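Local structure of fatty acid synthase 1, isoform A (Drosophila melanogaster, 6FN6) at residues F53-F65 against L192-A204. The protein is a multifunctional enzyme that probably builds long-chain saturated fatty acids from acetyl-CoA and malonyl-CoA with NADPH, here represented by its dehydratase, enoylreductase and ketoreductase region. Numbering follows the deposited sequence.
Sequences FHKTPVVMENLVF and LPTRIERAVINPA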
ATOM      1  N   PHE A  53      -0.824   9.683 -33.299  1.00 69.15           N
ATOM      2  CA  PHE A  53      -1.617   9.541 -32.082  1.00 64.63           C
ATOM      3  C   PHE A  53      -3.107   9.395 -32.389  1.00 66.45           C
ATOM      4  O   PHE A  53      -3.826   8.712 -31.661  1.00 64.20           O
ATOM      5  CB  PHE A  53      -1.377  10.725 -31.136  1.00 60.00           C
ATOM      6  CG  PHE A  53      -2.266  11.909 -31.389  1.00 56.79           C
ATOM      7  CD1 PHE A  53      -1.981  12.808 -32.402  1.00 57.60           C
ATOM      8  CD2 PHE A  53      -3.377  12.134 -30.594  1.00 54.31           C
ATOM      9  CE1 PHE A  53      -2.796  13.901 -32.625  1.00 55.53           C
ATOM     10  CE2 PHE A  53      -4.196  13.225 -30.813  1.00 52.96           C
ATOM     11  CZ  PHE A  53      -3.904  14.109 -31.829  1.00 53.24           C
ATOM     12  N   HIS A  54      -3.571  10.019 -33.467  1.00 69.48           N
ATOM     13  CA  HIS A  54      -4.980   9.919 -33.837  1.00 69.68           C
ATOM     14  C   HIS A  54      -5.257   8.575 -34.510  1.00 62.93           C
ATOM     15  O   HIS A  54      -6.406   8.243 -34.797  1.00 62.51           O
ATOM     16  CB  HIS A  54      -5.397  11.074 -34.755  1.00 80.77           C
ATOM     17  CG  HIS A  54      -4.600  11.172 -36.019  1.00 91.91           C
ATOM     18  ND1 HIS A  54      -3.401  11.846 -36.094  1.00 95.94           N
ATOM     19  CD2 HIS A  54      -4.842  10.694 -37.263  1.00 98.53           C
ATOM     20  CE1 HIS A  54      -2.933  11.773 -37.327  1.00101.29           C
ATOM     21  NE2 HIS A  54      -3.789  11.078 -38.057  1.00102.83           N
ATOM     22  N   LYS A  55      -4.197   7.810 -34.755  1.00 67.27           N
ATOM     23  CA  LYS A  55      -4.319   6.474 -35.327  1.00 69.88           C
ATOM     24  C   LYS A  55      -4.005   5.412 -34.276  1.00 68.93           C
ATOM     25  O   LYS A  55      -4.039   4.215 -34.561  1.00 71.03           O
ATOM     26  CB  LYS A  55      -3.357   6.310 -36.509  1.00 76.15           C
ATOM     27  CG  LYS A  55      -3.666   7.157 -37.735  1.00 81.75           C
ATOM     28  CD  LYS A  55      -4.766   6.560 -38.588  1.00 87.56           C
ATOM     29  CE  LYS A  55      -4.979   7.382 -39.853  1.00 94.90           C
ATOM     30  NZ  LYS A  55      -3.775   7.377 -40.739  1.00 99.56           N
ATOM     31  N   THR A  56      -3.716   5.858 -33.055  1.00 66.01           N
ATOM     32  CA  THR A  56      -3.234   4.969 -32.003  1.00 68.07           C
ATOM     33  C   THR A  56      -4.138   4.971 -30.773  1.00 70.81           C
ATOM     34  O   THR A  56      -4.139   5.935 -30.007  1.00 72.81           O
ATOM     35  CB  THR A  56      -1.810   5.365 -31.559  1.00 64.62           C
ATOM     36  OG1 THR A  56      -0.971   5.529 -32.709  1.00 67.75           O
ATOM     37  CG2 THR A  56      -1.215   4.303 -30.651  1.00 63.55           C
ATOM     38  N   PRO A  57      -4.909   3.889 -30.571  1.00 55.77           N
ATOM     39  CA  PRO A  57      -5.714   3.798 -29.347  1.00 53.42           C
ATOM     40  C   PRO A  57      -4.864   3.466 -28.123  1.00 52.14           C
ATOM     41  O   PRO A  57      -3.889   2.726 -28.240  1.00 53.75           O
ATOM     42  CB  PRO A  57      -6.698   2.669 -29.660  1.00 55.22           C
ATOM     43  CG  PRO A  57      -5.987   1.816 -30.640  1.00 58.46           C
ATOM     44  CD  PRO A  57      -5.147   2.745 -31.469  1.00 58.93           C
ATOM     45  N   VAL A  58      -5.216   4.020 -26.966  1.00 49.49           N
ATOM     46  CA  VAL A  58      -4.444   3.784 -25.748  1.00 48.36           C
ATOM     47  C   VAL A  58      -5.355   3.620 -24.535  1.00 46.57           C
ATOM     48  O   VAL A  58      -6.532   3.975 -24.574  1.00 45.73           O
ATOM     49  CB  VAL A  58      -3.430   4.921 -25.503  1.00 47.63           C
ATOM     50  CG1 VAL A  58      -2.432   5.008 -26.657  1.00 51.44           C
ATOM     51  CG2 VAL A  58      -4.151   6.255 -25.302  1.00 45.03           C
ATOM     52  N   VAL A  59      -4.795   3.067 -23.464  1.00 62.77           N
ATOM     53  CA  VAL A  59      -5.497   2.941 -22.194  1.00 60.01           C
ATOM     54  C   VAL A  59      -4.625   3.506 -21.082  1.00 58.45           C
ATOM     55  O   VAL A  59      -3.559   2.965 -20.784  1.00 62.07           O
ATOM     56  CB  VAL A  59      -5.877   1.477 -21.903  1.00 60.58           C
ATOM     57  CG1 VAL A  59      -6.491   1.343 -20.512  1.00 58.27           C
ATOM     58  CG2 VAL A  59      -6.831   0.954 -22.956  1.00 62.02           C
ATOM     59  N   MET A  60      -5.076   4.602 -20.482  1.00 56.65           N
ATOM     60  CA  MET A  60      -4.357   5.211 -19.372  1.00 53.64           C
ATOM     61  C   MET A  60      -4.939   4.723 -18.055  1.00 52.52           C
ATOM     62  O   MET A  60      -6.149   4.528 -17.941  1.00 51.29           O
ATOM     63  CB  MET A  60      -4.432   6.732 -19.454  1.00 51.94           C
ATOM     64  CG  MET A  60      -3.955   7.284 -20.779  1.00 51.51           C
ATOM     65  SD  MET A  60      -3.766   9.069 -20.765  1.00 50.18           S
ATOM     66  CE  MET A  60      -3.829   9.395 -22.519  1.00 50.11           C
ATOM     67  N   GLU A  61      -4.078   4.528 -17.062  1.00 57.53           N
ATOM     68  CA  GLU A  61      -4.517   4.021 -15.769  1.00 54.93           C
ATOM     69  C   GLU A  61      -3.812   4.719 -14.615  1.00 54.49           C
ATOM     70  O   GLU A  61      -2.668   5.154 -14.740  1.00 53.23           O
ATOM     71  CB  GLU A  61      -4.285   2.514 -15.680  1.00 54.50           C
ATOM     72  CG  GLU A  61      -5.086   1.707 -16.682  1.00 53.25           C
ATOM     73  CD  GLU A  61      -4.780   0.228 -16.610  1.00 55.93           C
ATOM     74  OE1 GLU A  61      -5.402  -0.463 -15.775  1.00 57.33           O
ATOM     75  OE2 GLU A  61      -3.916  -0.243 -17.379  1.00 57.40           O
ATOM     76  N   ASN A  62      -4.514   4.813 -13.488  1.00 53.59           N
ATOM     77  CA  ASN A  62      -3.964   5.392 -12.266  1.00 57.74           C
ATOM     78  C   ASN A  62      -3.399   6.781 -12.525  1.00 49.93           C
ATOM     79  O   ASN A  62      -2.299   7.110 -12.079  1.00 48.75           O
ATOM     80  CB  ASN A  62      -2.875   4.485 -11.684  1.00 68.63           C
ATOM     81  CG  ASN A  62      -2.496   4.864 -10.260  1.00 78.40           C
ATOM     82  OD1 ASN A  62      -3.359   5.155  -9.433  1.00 80.94           O
ATOM     83  ND2 ASN A  62      -1.199   4.864  -9.972  1.00 82.01           N
ATOM     84  N   LEU A  63      -4.151   7.595 -13.254  1.00 47.16           N
ATOM     85  CA  LEU A  63      -3.746   8.968 -13.505  1.00 43.80           C
ATOM     86  C   LEU A  63      -3.822   9.780 -12.223  1.00 49.85           C
ATOM     87  O   LEU A  63      -4.845   9.782 -11.540  1.00 54.94           O
ATOM     88  CB  LEU A  63      -4.622   9.599 -14.587  1.00 42.29           C
ATOM     89  CG  LEU A  63      -4.338   9.143 -16.018  1.00 44.43           C
ATOM     90  CD1 LEU A  63      -5.493   9.485 -16.933  1.00 43.10           C
ATOM     91  CD2 LEU A  63      -3.059   9.790 -16.527  1.00 43.90           C
ATOM     92  N   VAL A  64      -2.730  10.464 -11.901  1.00 41.25           N
ATOM     93  CA  VAL A  64      -2.689  11.342 -10.741  1.00 42.62           C
ATOM     94  C   VAL A  64      -2.222  12.722 -11.175  1.00 40.62           C
ATOM     95  O   VAL A  64      -1.168  12.868 -11.791  1.00 42.34           O
ATOM     96  CB  VAL A  64      -1.774  10.783  -9.634  1.00 45.92           C
ATOM     97  CG1 VAL A  64      -1.787  11.703  -8.419  1.00 46.01           C
ATOM     98  CG2 VAL A  64      -2.195   9.377  -9.244  1.00 49.03           C
ATOM     99  N   PHE A  65      -3.013  13.734 -10.845  1.00 35.58           N
ATOM    100  CA  PHE A  65      -2.642  15.109 -11.127  1.00 37.26           C
ATOM    101  C   PHE A  65      -2.171  15.753  -9.824  1.00 36.89           C
ATOM    102  O   PHE A  65      -2.971  16.211  -9.009  1.00 33.13           O
ATOM    103  CB  PHE A  65      -3.825  15.848 -11.751  1.00 37.92           C
ATOM    104  CG  PHE A  65      -4.396  15.141 -12.953  1.00 40.11           C
ATOM    105  CD1 PHE A  65      -3.819  15.291 -14.204  1.00 44.77           C
ATOM    106  CD2 PHE A  65      -5.490  14.302 -12.825  1.00 38.67           C
ATOM    107  CE1 PHE A  65      -4.332  14.627 -15.306  1.00 45.19           C
ATOM    108  CE2 PHE A  65      -6.007  13.640 -13.925  1.00 31.32           C
ATOM    109  CZ  PHE A  65      -5.427  13.803 -15.165  1.00 31.95           C
ATOM    110  N   LEU A 192     -11.181  20.629  -8.688  1.00 32.22           N
ATOM    111  CA  LEU A 192     -10.167  20.333  -9.697  1.00 34.29           C
ATOM    112  C   LEU A 192      -9.842  18.840  -9.685  1.00 37.18           C
ATOM    113  O   LEU A 192      -9.804  18.223  -8.621  1.00 37.45           O
ATOM    114  CB  LEU A 192      -8.901  21.157  -9.454  1.00 29.52           C
ATOM    115  CG  LEU A 192      -9.001  22.664  -9.697  1.00 30.11           C
ATOM    116  CD1 LEU A 192      -7.743  23.360  -9.222  1.00 31.35           C
ATOM    117  CD2 LEU A 192      -9.231  22.950 -11.174  1.00 29.91           C
ATOM    118  N   PRO A 193      -9.627  18.247 -10.873  1.00 37.87           N
ATOM    119  CA  PRO A 193      -9.339  16.808 -10.932  1.00 40.24           C
ATOM    120  C   PRO A 193      -8.139  16.394 -10.089  1.00 45.26           C
ATOM    121  O   PRO A 193      -7.129  17.093 -10.084  1.00 45.39           O
ATOM    122  CB  PRO A 193      -9.050  16.568 -12.416  1.00 42.11           C
ATOM    123  CG  PRO A 193      -9.761  17.655 -13.125  1.00 42.37           C
ATOM    124  CD  PRO A 193      -9.681  18.848 -12.219  1.00 40.94           C
ATOM    125  N   THR A 194      -8.253  15.264  -9.398  1.00 55.86           N
ATOM    126  CA  THR A 194      -7.153  14.722  -8.604  1.00 57.64           C
ATOM    127  C   THR A 194      -6.669  13.408  -9.196  1.00 57.74           C
ATOM    128  O   THR A 194      -5.469  13.201  -9.385  1.00 57.19           O
ATOM    129  CB  THR A 194      -7.569  14.490  -7.141  1.00 57.18           C
ATOM    130  OG1 THR A 194      -7.947  15.735  -6.546  1.00 57.62           O
ATOM    131  CG2 THR A 194      -6.430  13.869  -6.334  1.00 60.52           C
ATOM    132  N   ARG A 195      -7.614  12.525  -9.494  1.00 53.50           N
ATOM    133  CA  ARG A 195      -7.286  11.206 -10.012  1.00 52.62           C
ATOM    134  C   ARG A 195      -8.271  10.761 -11.079  1.00 43.90           C
ATOM    135  O   ARG A 195      -9.414  11.216 -11.116  1.00 44.82           O
ATOM    136  CB  ARG A 195      -7.268  10.178  -8.877  1.00 57.20           C
ATOM    137  CG  ARG A 195      -5.937  10.065  -8.158  1.00 61.78           C
ATOM    138  CD  ARG A 195      -6.013   9.081  -7.000  1.00 65.09           C
ATOM    139  NE  ARG A 195      -6.592   9.688  -5.801  1.00 69.30           N
ATOM    140  CZ  ARG A 195      -7.676   9.246  -5.165  1.00 73.04           C
ATOM    141  NH1 ARG A 195      -8.339   8.177  -5.595  1.00 74.44           N
ATOM    142  NH2 ARG A 195      -8.103   9.882  -4.083  1.00 74.27           N
ATOM    143  N   ILE A 196      -7.803   9.879 -11.952  1.00 38.76           N
ATOM    144  CA  ILE A 196      -8.667   9.169 -12.885  1.00 36.29           C
ATOM    145  C   ILE A 196      -8.160   7.734 -12.933  1.00 35.64           C
ATOM    146  O   ILE A 196      -7.007   7.488 -13.290  1.00 33.27           O
ATOM    147  CB  ILE A 196      -8.679   9.809 -14.285  1.00 34.54           C
ATOM    148  CG1 ILE A 196      -9.062  11.286 -14.191  1.00 31.50           C
ATOM    149  CG2 ILE A 196      -9.662   9.067 -15.185  1.00 36.35           C
ATOM    150  CD1 ILE A 196      -9.041  12.027 -15.516  1.00 31.15           C
ATOM    151  N   GLU A 197      -9.016   6.793 -12.553  1.00 45.56           N
ATOM    152  CA  GLU A 197      -8.628   5.393 -12.470  1.00 52.87           C
ATOM    153  C   GLU A 197      -8.327   4.826 -13.852  1.00 52.00           C
ATOM    154  O   GLU A 197      -7.307   4.163 -14.050  1.00 53.67           O
ATOM    155  CB  GLU A 197      -9.725   4.572 -11.787  1.00 60.89           C
ATOM    156  CG  GLU A 197      -9.393   3.091 -11.643  1.00 70.23           C
ATOM    157  CD  GLU A 197     -10.231   2.207 -12.548  1.00 77.78           C
ATOM    158  OE1 GLU A 197     -11.473   2.348 -12.533  1.00 78.70           O
ATOM    159  OE2 GLU A 197      -9.648   1.372 -13.273  1.00 81.51           O
ATOM    160  N   ARG A 198      -9.213   5.087 -14.808  1.00 42.61           N
ATOM    161  CA  ARG A 198      -9.042   4.551 -16.152  1.00 43.54           C
ATOM    162  C   ARG A 198      -9.587   5.500 -17.214  1.00 43.22           C
ATOM    163  O   ARG A 198     -10.665   6.075 -17.061  1.00 44.06           O
ATOM    164  CB  ARG A 198      -9.729   3.188 -16.261  1.00 45.85           C
ATOM    165  CG  ARG A 198      -9.293   2.353 -17.450  1.00 51.01           C
ATOM    166  CD  ARG A 198     -10.095   1.063 -17.529  1.00 58.00           C
ATOM    167  NE  ARG A 198      -9.376   0.003 -18.235  1.00 64.51           N
ATOM    168  CZ  ARG A 198      -8.529  -0.846 -17.658  1.00 67.93           C
ATOM    169  NH1 ARG A 198      -8.279  -0.768 -16.355  1.00 66.13           N
ATOM    170  NH2 ARG A 198      -7.923  -1.776 -18.386  1.00 70.85           N
ATOM    171  N   ALA A 199      -8.828   5.653 -18.293  1.00 39.74           N
ATOM    172  CA  ALA A 199      -9.241   6.475 -19.420  1.00 39.33           C
ATOM    173  C   ALA A 199      -9.004   5.726 -20.723  1.00 40.85           C
ATOM    174  O   ALA A 199      -7.866   5.589 -21.170  1.00 40.05           O
ATOM    175  CB  ALA A 199      -8.492   7.797 -19.419  1.00 36.87           C
ATOM    176  N   VAL A 200     -10.083   5.242 -21.329  1.00 56.68           N
ATOM    177  CA  VAL A 200      -9.994   4.508 -22.585  1.00 55.79           C
ATOM    178  C   VAL A 200     -10.228   5.456 -23.753  1.00 54.99           C
ATOM    179  O   VAL A 200     -11.260   6.123 -23.825  1.00 55.57           O
ATOM    180  CB  VAL A 200     -10.993   3.341 -22.623  1.00 52.35           C
ATOM    181  CG1 VAL A 200     -10.783   2.500 -23.872  1.00 53.53           C
ATOM    182  CG2 VAL A 200     -10.865   2.488 -21.375  1.00 49.29           C
ATOM    183  N   ILE A 201      -9.261   5.517 -24.663  1.00 46.82           N
ATOM    184  CA  ILE A 201      -9.355   6.384 -25.829  1.00 50.03           C
ATOM    185  C   ILE A 201      -9.358   5.532 -27.095  1.00 54.78           C
ATOM    186  O   ILE A 201      -8.431   4.756 -27.340  1.00 48.14           O
ATOM    187  CB  ILE A 201      -8.215   7.415 -25.852  1.00 51.56           C
ATOM    188  CG1 ILE A 201      -8.178   8.187 -24.528  1.00 45.29           C
ATOM    189  CG2 ILE A 201      -8.393   8.377 -27.025  1.00 54.14           C
ATOM    190  CD1 ILE A 201      -6.986   9.105 -24.378  1.00 45.90           C
ATOM    191  N   ASN A 202     -10.408   5.692 -27.895  1.00 47.53           N
ATOM    192  CA  ASN A 202     -10.599   4.919 -29.118  1.00 50.50           C
ATOM    193  C   ASN A 202     -10.761   5.861 -30.311  1.00 51.42           C
ATOM    194  O   ASN A 202     -11.883   6.215 -30.673  1.00 51.60           O
ATOM    195  CB  ASN A 202     -11.826   4.016 -28.984  1.00 51.41           C
ATOM    196  CG  ASN A 202     -11.940   3.012 -30.108  1.00 54.85           C
ATOM    197  OD1 ASN A 202     -11.365   3.188 -31.183  1.00 66.05           O
ATOM    198  ND2 ASN A 202     -12.699   1.949 -29.869  1.00 56.09           N
ATOM    199  N   PRO A 203      -9.641   6.268 -30.930  1.00 52.21           N
ATOM    200  CA  PRO A 203      -9.703   7.265 -32.008  1.00 53.14           C
ATOM    201  C   PRO A 203     -10.495   6.804 -33.229  1.00 56.02           C
ATOM    202  O   PRO A 203     -11.252   7.590 -33.799  1.00 56.29           O
ATOM    203  CB  PRO A 203      -8.230   7.475 -32.384  1.00 53.95           C
ATOM    204  CG  PRO A 203      -7.436   6.873 -31.276  1.00 52.65           C
ATOM    205  CD  PRO A 203      -8.269   5.788 -30.703  1.00 52.61           C
ATOM    206  N   ALA A 204     -10.321   5.545 -33.620  1.00 58.37           N
ATOM    207  CA  ALA A 204     -11.004   5.005 -34.789  1.00 61.59           C
ATOM    208  C   ALA A 204     -12.514   5.119 -34.625  1.00 61.08           C
ATOM    209  O   ALA A 204     -13.220   5.567 -35.529  1.00 62.60           O
ATOM    210  CB  ALA A 204     -10.603   3.559 -35.016  1.00 64.13           C
TER
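V58-E61 and R198-I201 run antiparallel, 170° apart, with their axes 4.7 Å from each other at closest approach. I201 N binds V58 O (3.1 Å), and a reciprocal pair of bonds joins M60 to A199. Both strands turn a corner together at N62 and E197, where N62 N donates to E197 O (2.9 Å), and pairing resumes through L63-I196 and F65 N to T194 O. Classic bulges at T194-R195, opposite K245, and E197-R198, opposite R242, mark the other edge of 192-204. The face with M60, A199 and I201 is wholly apolar: M60 CE meets I201 CD1 (3.7 Å), L63 and I196 lie side by side, and I196 CD1 comes to the edge of the F65 ring at CE2 (3.8 Å). V58 and I201 also touch W42 of helix 34-48, which covers this face. At the far end P57 CB packs on P203 CD. On the opposite face, shared with V59 and V200, R198, its CG anti to the backbone N (chi1 -163°), extends alongside E61, and NH1 bridges to E61 OE1 (3.0 Å), the carboxylate and guanidinium planes 58° apart. V59 CG1 and E61 CG lie over the same guanidinium face, NH2 pairs with E113, and E197 OE2 sits at the edge in a long ion pair. A leucine at R198 would probably leave E61 and E113 without their shared cation. This strand pairing of a double hotdog places P193's side chain about 6 Å from that of D175 and 7 Å from that of H24, the dehydratase's predicted proton donor and acceptor; an apolar layer backs it, and one arginine gathers three acids opposite.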